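Local atomic coordinates of transcriptional regulator, TetR family (Cytophaga hutchinsonii, PDB entry 3EUP), a protein that probably binds operator DNA through an N-terminal helix-turn-helix domain and controls transcription as a dimer, as other TetR-family regulators do. Residues A[67-70]-A[71-75]; A[157-160]-A[161-165]; A[189-192]-A[193-196]. One frame throughout, in Å; residues are numbered along the deposited sequence.

Contact 1 (A[67-70]-A[71-75]); sequences WGHV and KSVLT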
loop_
_atom_site.group_PDB
_atom_site.type_symbol
_atom_site.label_atom_id
_atom_site.label_comp_id
_atom_site.label_asym_id
_atom_site.label_seq_id
_atom_site.Cartn_x
_atom_site.Cartn_y
_atom_site.Cartn_z
ATOM N N TRP A 67 11.531 8.504 -4.775
ATOM C CA TRP A 67 12.137 7.283 -4.335
ATOM C C TRP A 67 13.654 7.458 -4.151
ATOM O O TRP A 67 14.214 6.926 -3.205
ATOM C CB TRP A 67 11.788 6.143 -5.285
ATOM C CG TRP A 67 12.314 4.846 -4.815
ATOM C CD1 TRP A 67 13.315 4.117 -5.382
ATOM C CD2 TRP A 67 11.945 4.162 -3.615
ATOM N NE1 TRP A 67 13.539 2.985 -4.645
ATOM C CE2 TRP A 67 12.718 2.999 -3.548
ATOM C CE3 TRP A 67 10.998 4.407 -2.610
ATOM C CZ2 TRP A 67 12.572 2.071 -2.530
ATOM C CZ3 TRP A 67 10.852 3.486 -1.597
ATOM C CH2 TRP A 67 11.630 2.332 -1.567
ATOM N N GLY A 68 14.316 8.202 -5.037
ATOM C CA GLY A 68 15.744 8.486 -4.844
ATOM C C GLY A 68 15.978 9.152 -3.476
ATOM O O GLY A 68 16.995 8.907 -2.795
ATOM N N HIS A 69 15.031 10.000 -3.070
ATOM C CA HIS A 69 15.114 10.632 -1.769
ATOM C C HIS A 69 14.973 9.619 -0.636
ATOM O O HIS A 69 15.738 9.685 0.352
ATOM C CB HIS A 69 14.057 11.699 -1.609
ATOM C CG HIS A 69 14.203 12.483 -0.352
ATOM N ND1 HIS A 69 13.484 12.200 0.791
ATOM C CD2 HIS A 69 15.024 13.509 -0.033
ATOM C CE1 HIS A 69 13.841 13.035 1.750
ATOM N NE2 HIS A 69 14.773 13.838 1.275
ATOM N N VAL A 70 14.032 8.676 -0.758
ATOM C CA VAL A 70 13.887 7.668 0.288
ATOM C C VAL A 70 15.173 6.829 0.353
ATOM O O VAL A 70 15.664 6.541 1.430
ATOM C CB VAL A 70 12.671 6.724 0.076
ATOM C CG1 VAL A 70 12.694 5.574 1.121
ATOM C CG2 VAL A 70 11.366 7.489 0.143
ATOM N N LYS A 71 15.697 6.451 -0.812
ATOM C CA LYS A 71 16.930 5.674 -0.903
ATOM C C LYS A 71 18.090 6.357 -0.209
ATOM O O LYS A 71 18.820 5.711 0.561
ATOM C CB LYS A 71 17.295 5.401 -2.353
ATOM C CG LYS A 71 16.563 4.196 -2.929
ATOM C CD LYS A 71 16.497 4.233 -4.446
ATOM C CE LYS A 71 17.782 4.105 -5.146
ATOM N NZ LYS A 71 17.472 3.992 -6.618
ATOM N N SER A 72 18.244 7.654 -0.476
ATOM C CA SER A 72 19.329 8.450 0.097
ATOM C C SER A 72 19.234 8.577 1.612
ATOM O O SER A 72 20.247 8.532 2.288
ATOM C CB SER A 72 19.407 9.817 -0.583
ATOM O OG SER A 72 19.734 9.603 -1.926
ATOM N N VAL A 73 18.031 8.700 2.140
ATOM C CA VAL A 73 17.836 8.744 3.584
ATOM C C VAL A 73 18.215 7.422 4.178
ATOM O O VAL A 73 18.995 7.377 5.132
ATOM C CB VAL A 73 16.404 9.098 3.982
ATOM C CG1 VAL A 73 16.188 8.893 5.460
ATOM C CG2 VAL A 73 16.082 10.552 3.607
ATOM N N LEU A 74 17.717 6.338 3.594
ATOM C CA LEU A 74 17.999 5.002 4.101
ATOM C C LEU A 74 19.513 4.736 4.068
ATOM O O LEU A 74 20.073 4.180 5.028
ATOM C CB LEU A 74 17.241 3.954 3.281
ATOM C CG LEU A 74 17.240 2.459 3.672
ATOM C CD1 LEU A 74 16.266 1.637 2.767
ATOM C CD2 LEU A 74 18.639 1.813 3.612
ATOM N N THR A 75 20.162 5.130 2.965
ATOM C CA THR A 75 21.629 5.025 2.813
ATOM C C THR A 75 22.351 5.783 3.929
ATOM O O THR A 75 23.279 5.272 4.554
ATOM C CB THR A 75 22.119 5.507 1.398
ATOM O OG1 THR A 75 21.633 4.609 0.390
ATOM C CG2 THR A 75 23.652 5.526 1.302
#
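Trp67 and Lys71, one helical turn apart, meet through the aliphatic part of the lysine, which crosses the indole at about a right angle. Lys71 CG sits over one face of the five-membered ring, 4.1 Å from its centroid and displaced toward the rim, a CH-pi contact. Farther out along the chain, Lys71 CD lies 3.2 Å from Trp67 NE1. Trp67 holds CG anti to its backbone N (chi1 -176°), and Lys71 CG lies beside its backbone N (chi1 -83°), which brings the methylene chain back along the helix to the indole. A second CH-pi contact lies two residues further on: Val73 CG2 approaches the His69 ring obliquely and off-centre, 3.8 Å from His69 CE1. Both pairs are i to i+4 neighbours on helix 55-78, the long helix that in TetR-family regulators runs from the DNA-binding region into the ligand-binding and dimerisation domain. Regular i+4 backbone bonds fix their spacing: Lys71 N donates to Trp67 O at 2.9 Å in a nearly straight bond, and equivalent bonds join Ser72, Val73 and Leu74 to Gly68, His69 and Val70. Lys71 O accepts twice from Thr75, from its N and from its hydroxyl; Thr75 OG1, 3.0 Å from Lys71 O, meets it from above the carbonyl plane. Around these residues, Trp67 packs on Cys108, Pro109, Leu110 and Ala131, Val70 on Phe103, Pro104 and Pro109, while Leu74 lies against Tyr91, Met94 and Trp135.

Contact 2 (A[157-160]-A[161-165]); sequences DVTK and IAFSM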
loop_
_atom_site.group_PDB
_atom_site.type_symbol
_atom_site.label_atom_id
_atom_site.label_comp_id
_atom_site.label_asym_id
_atom_site.label_seq_id
_atom_site.Cartn_x
_atom_site.Cartn_y
_atom_site.Cartn_z
ATOM N N ASP A 157 16.653 -17.853 5.930
ATOM C CA ASP A 157 16.136 -17.726 4.568
ATOM C C ASP A 157 16.175 -16.252 4.205
ATOM O O ASP A 157 15.222 -15.508 4.467
ATOM C CB ASP A 157 14.724 -18.253 4.477
ATOM C CG ASP A 157 14.180 -18.234 3.059
ATOM O OD1 ASP A 157 14.753 -17.574 2.140
ATOM O OD2 ASP A 157 13.154 -18.913 2.866
ATOM N N VAL A 158 17.262 -15.850 3.562
ATOM C CA VAL A 158 17.568 -14.451 3.349
ATOM C C VAL A 158 16.521 -13.773 2.475
ATOM O O VAL A 158 16.091 -12.660 2.798
ATOM C CB VAL A 158 18.964 -14.259 2.736
ATOM C CG1 VAL A 158 19.167 -12.823 2.378
ATOM C CG2 VAL A 158 20.085 -14.774 3.716
ATOM N N THR A 159 16.125 -14.428 1.383
ATOM C CA THR A 159 15.107 -13.860 0.476
ATOM C C THR A 159 13.770 -13.690 1.180
ATOM O O THR A 159 13.131 -12.613 1.097
ATOM C CB THR A 159 14.936 -14.706 -0.799
ATOM O OG1 THR A 159 16.150 -14.676 -1.529
ATOM C CG2 THR A 159 13.856 -14.127 -1.708
ATOM N N LYS A 160 13.327 -14.736 1.877
ATOM C CA LYS A 160 12.103 -14.649 2.681
ATOM C C LYS A 160 12.092 -13.479 3.695
ATOM O O LYS A 160 11.087 -12.744 3.815
ATOM C CB LYS A 160 11.808 -15.951 3.438
ATOM C CG LYS A 160 10.609 -15.829 4.375
ATOM C CD LYS A 160 10.068 -17.152 4.879
ATOM C CE LYS A 160 10.707 -17.610 6.158
ATOM N NZ LYS A 160 10.000 -18.813 6.664
ATOM N N ILE A 161 13.180 -13.315 4.430
ATOM C CA ILE A 161 13.299 -12.229 5.400
ATOM C C ILE A 161 13.267 -10.844 4.722
ATOM O O ILE A 161 12.572 -9.921 5.178
ATOM C CB ILE A 161 14.569 -12.353 6.300
ATOM C CG1 ILE A 161 14.387 -13.486 7.308
ATOM C CG2 ILE A 161 14.806 -11.038 7.078
ATOM C CD1 ILE A 161 14.666 -14.822 6.721
ATOM N N ALA A 162 13.974 -10.738 3.615
ATOM C CA ALA A 162 14.080 -9.473 2.893
ATOM C C ALA A 162 12.689 -9.031 2.370
ATOM O O ALA A 162 12.315 -7.879 2.541
ATOM C CB ALA A 162 15.132 -9.608 1.736
ATOM N N PHE A 163 11.923 -9.942 1.780
ATOM C CA PHE A 163 10.573 -9.595 1.288
ATOM C C PHE A 163 9.622 -9.328 2.445
ATOM O O PHE A 163 8.829 -8.436 2.351
ATOM C CB PHE A 163 9.964 -10.630 0.336
ATOM C CG PHE A 163 10.465 -10.524 -1.080
ATOM C CD1 PHE A 163 10.250 -9.376 -1.823
ATOM C CD2 PHE A 163 11.138 -11.577 -1.672
ATOM C CE1 PHE A 163 10.716 -9.268 -3.108
ATOM C CE2 PHE A 163 11.614 -11.488 -2.982
ATOM C CZ PHE A 163 11.394 -10.339 -3.710
ATOM N N SER A 164 9.753 -10.051 3.546
ATOM C CA SER A 164 8.880 -9.836 4.696
ATOM C C SER A 164 9.087 -8.490 5.365
ATOM O O SER A 164 8.120 -7.898 5.841
ATOM C CB SER A 164 9.050 -10.934 5.732
ATOM O OG SER A 164 8.802 -12.181 5.103
ATOM N N MET A 165 10.329 -8.028 5.402
ATOM C CA MET A 165 10.700 -6.713 5.944
ATOM C C MET A 165 9.992 -5.641 5.146
ATOM O O MET A 165 9.382 -4.735 5.719
ATOM C CB MET A 165 12.241 -6.465 5.854
ATOM C CG MET A 165 13.150 -7.276 6.834
ATOM S SD MET A 165 14.962 -6.983 6.580
ATOM C CE MET A 165 14.956 -5.207 6.921
#
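Ser164 grips Lys160 O with two donors, Ser164 N at 3.0 Å and Ser164 OG at 2.7 Å, which arrive from opposite faces of the carbonyl plane; the serine hydroxyl lies beside its own backbone N (chi1 -56°), which turns it back onto the preceding turn. Ala162 N to Val158 O and Phe163 N to Thr159 O continue the i+4 pattern. At the start of helix 158-179, Asp157 is the N-cap: its OD1 accepts from Lys160 N at 3.2 Å, from above the carboxylate plane. Apolar contact comes from Thr159 and Phe163, which lie side by side, Thr159 CG2 3.7 Å from Phe163 CE2. Towards the second subunit, Phe163 stacks with its Tyr184, Lys160 NZ makes salt bridges to its Asp194 and Glu190, and Ser164 OG is hydrogen-bonded to its Ser191 OG. An alanine in place of Ser164 would probably leave Lys160 O with a single helical donor and Ser191 of the second subunit without its hydroxyl partner. Because Ser164 OG donates to Lys160 O while also bonding to that serine, the helix backbone itself holds the hydroxyl that meets the other subunit.

Contact 3 (A[189-192]-A[193-196]); sequences FESL and EDLI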
loop_
_atom_site.group_PDB
_atom_site.type_symbol
_atom_site.label_atom_id
_atom_site.label_comp_id
_atom_site.label_asym_id
_atom_site.label_seq_id
_atom_site.Cartn_x
_atom_site.Cartn_y
_atom_site.Cartn_z
ATOM N N PHE A 189 6.166 -1.986 13.358
ATOM C CA PHE A 189 7.605 -1.777 13.468
ATOM C C PHE A 189 8.172 -2.646 14.580
ATOM O O PHE A 189 9.327 -3.119 14.490
ATOM C CB PHE A 189 7.906 -0.277 13.686
ATOM C CG PHE A 189 7.751 0.529 12.434
ATOM C CD1 PHE A 189 8.596 0.287 11.357
ATOM C CD2 PHE A 189 6.783 1.491 12.294
ATOM C CE1 PHE A 189 8.461 0.979 10.170
ATOM C CE2 PHE A 189 6.662 2.203 11.122
ATOM C CZ PHE A 189 7.528 1.936 10.037
ATOM N N GLU A 190 7.376 -2.853 15.623
ATOM C CA GLU A 190 7.761 -3.760 16.694
ATOM C C GLU A 190 7.918 -5.207 16.153
ATOM O O GLU A 190 8.884 -5.921 16.486
ATOM C CB GLU A 190 6.725 -3.693 17.831
ATOM C CG GLU A 190 7.252 -4.045 19.142
ATOM C CD GLU A 190 6.141 -4.266 20.190
ATOM O OE1 GLU A 190 5.079 -3.562 20.123
ATOM O OE2 GLU A 190 6.335 -5.186 21.042
ATOM N N SER A 191 6.990 -5.642 15.310
ATOM C CA SER A 191 7.148 -6.933 14.674
ATOM C C SER A 191 8.317 -6.955 13.693
ATOM O O SER A 191 8.877 -7.976 13.507
ATOM C CB SER A 191 5.848 -7.384 13.976
ATOM O OG SER A 191 4.846 -7.726 14.939
ATOM N N LEU A 192 8.665 -5.863 13.029
ATOM C CA LEU A 192 9.889 -5.872 12.232
ATOM C C LEU A 192 11.103 -6.200 13.119
ATOM O O LEU A 192 11.940 -7.024 12.760
ATOM C CB LEU A 192 10.103 -4.535 11.564
ATOM C CG LEU A 192 11.295 -4.355 10.637
ATOM C CD1 LEU A 192 11.220 -5.293 9.392
ATOM C CD2 LEU A 192 11.298 -2.907 10.207
ATOM N N GLU A 193 11.205 -5.554 14.271
ATOM C CA GLU A 193 12.257 -5.902 15.225
ATOM C C GLU A 193 12.242 -7.380 15.625
ATOM O O GLU A 193 13.285 -8.023 15.684
ATOM C CB GLU A 193 12.124 -5.073 16.503
ATOM C CG GLU A 193 12.633 -3.679 16.383
ATOM C CD GLU A 193 13.338 -3.198 17.662
ATOM O OE1 GLU A 193 13.127 -3.817 18.730
ATOM O OE2 GLU A 193 14.105 -2.203 17.590
ATOM N N ASP A 194 11.069 -7.911 15.942
ATOM C CA ASP A 194 10.950 -9.342 16.272
ATOM C C ASP A 194 11.450 -10.251 15.110
ATOM O O ASP A 194 12.102 -11.265 15.344
ATOM C CB ASP A 194 9.503 -9.708 16.622
ATOM C CG ASP A 194 8.964 -8.910 17.814
ATOM O OD1 ASP A 194 9.783 -8.470 18.652
ATOM O OD2 ASP A 194 7.729 -8.717 17.929
ATOM N N LEU A 195 11.144 -9.896 13.867
ATOM C CA LEU A 195 11.590 -10.710 12.742
ATOM C C LEU A 195 13.111 -10.827 12.742
ATOM O O LEU A 195 13.660 -11.910 12.609
ATOM C CB LEU A 195 11.095 -10.114 11.402
ATOM C CG LEU A 195 11.363 -10.832 10.087
ATOM C CD1 LEU A 195 10.594 -12.182 10.034
ATOM C CD2 LEU A 195 10.966 -9.957 8.922
ATOM N N ILE A 196 13.787 -9.700 12.899
ATOM C CA ILE A 196 15.251 -9.690 12.815
ATOM C C ILE A 196 15.908 -10.335 14.056
ATOM O O ILE A 196 16.873 -11.144 13.920
ATOM C CB ILE A 196 15.757 -8.284 12.488
ATOM C CG1 ILE A 196 15.250 -7.928 11.094
ATOM C CG2 ILE A 196 17.306 -8.257 12.539
ATOM C CD1 ILE A 196 15.146 -6.504 10.872
HETATM O O HOH W 1 5.929 -9.959 16.068
#
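This is a local i to i+3 and i+4 contact within helix 182-197, the last helix of the chain, which with helix 158-179 meets the second subunit, consistent with the helical dimer interface of TetR-family C-terminal domains. Its polar side is built around Ser191 and Asp194, whose side chains are joined by a water rather than directly. The water lies 2.7 Å from Ser191 OG and donates to Asp194 OD2 at 2.9 Å. Asp194 CG lies beside its own backbone N (chi1 -59°), folding the carboxylate back over the preceding turn. There it lies against the carbonyl of Glu190, with Asp194 CG 3.3 Å from Glu190 O; the oxygens on both sides are acceptors, and no bond joins them. Both polar ends have stronger partners across the interface: Ser191 OG is hydrogen-bonded to Ser164 OG of the second subunit, and Asp194 OD2 forms a salt bridge with Lys160 NZ of that subunit. The two acidic groups come within 4.9 Å of each other, Glu190 OE2 to Asp194 OD2, and the positive charge of that lysine probably offsets their mutual repulsion.

Another side of the helix is apolar. Leu192 packs on Met165 and Val169 of helix 158-179, Leu195 on Ser164 of its own chain, Ile196 on Leu88, and the buried Phe189 on Tyr91 and Ala172. Backbone bonds keep these residues in step, from Glu193 N to Phe189 O through Asp194 N to Glu190 O and Leu195 N to Ser191 O. The last of the four is the longest, Ile196 N to Leu192 O at 3.3 Å, while the side chains of that pair touch loosely, Leu192 CD1 lying 4.4 Å from Ile196 CD1.

The three contacts follow one another along the chain, each within one helix: contact 1 on helix 55-78, contact 2 at the start of helix 158-179, contact 3 near the end of helix 182-197. Contacts 2 and 3 lie on consecutive helices that touch within the subunit, their centres 12 Å apart. Both also face the second subunit, where residues of one contact pair with those of the other. Contact 1 stands apart, its centre about 20 Å from that of contact 2 and 21 Å from that of contact 3; it lies nearer the chain's centre and touches no other subunit. Contacts 2 and 3 thus join two helices within the subunit and also face its partner, as in the dimer interface of TetR relatives.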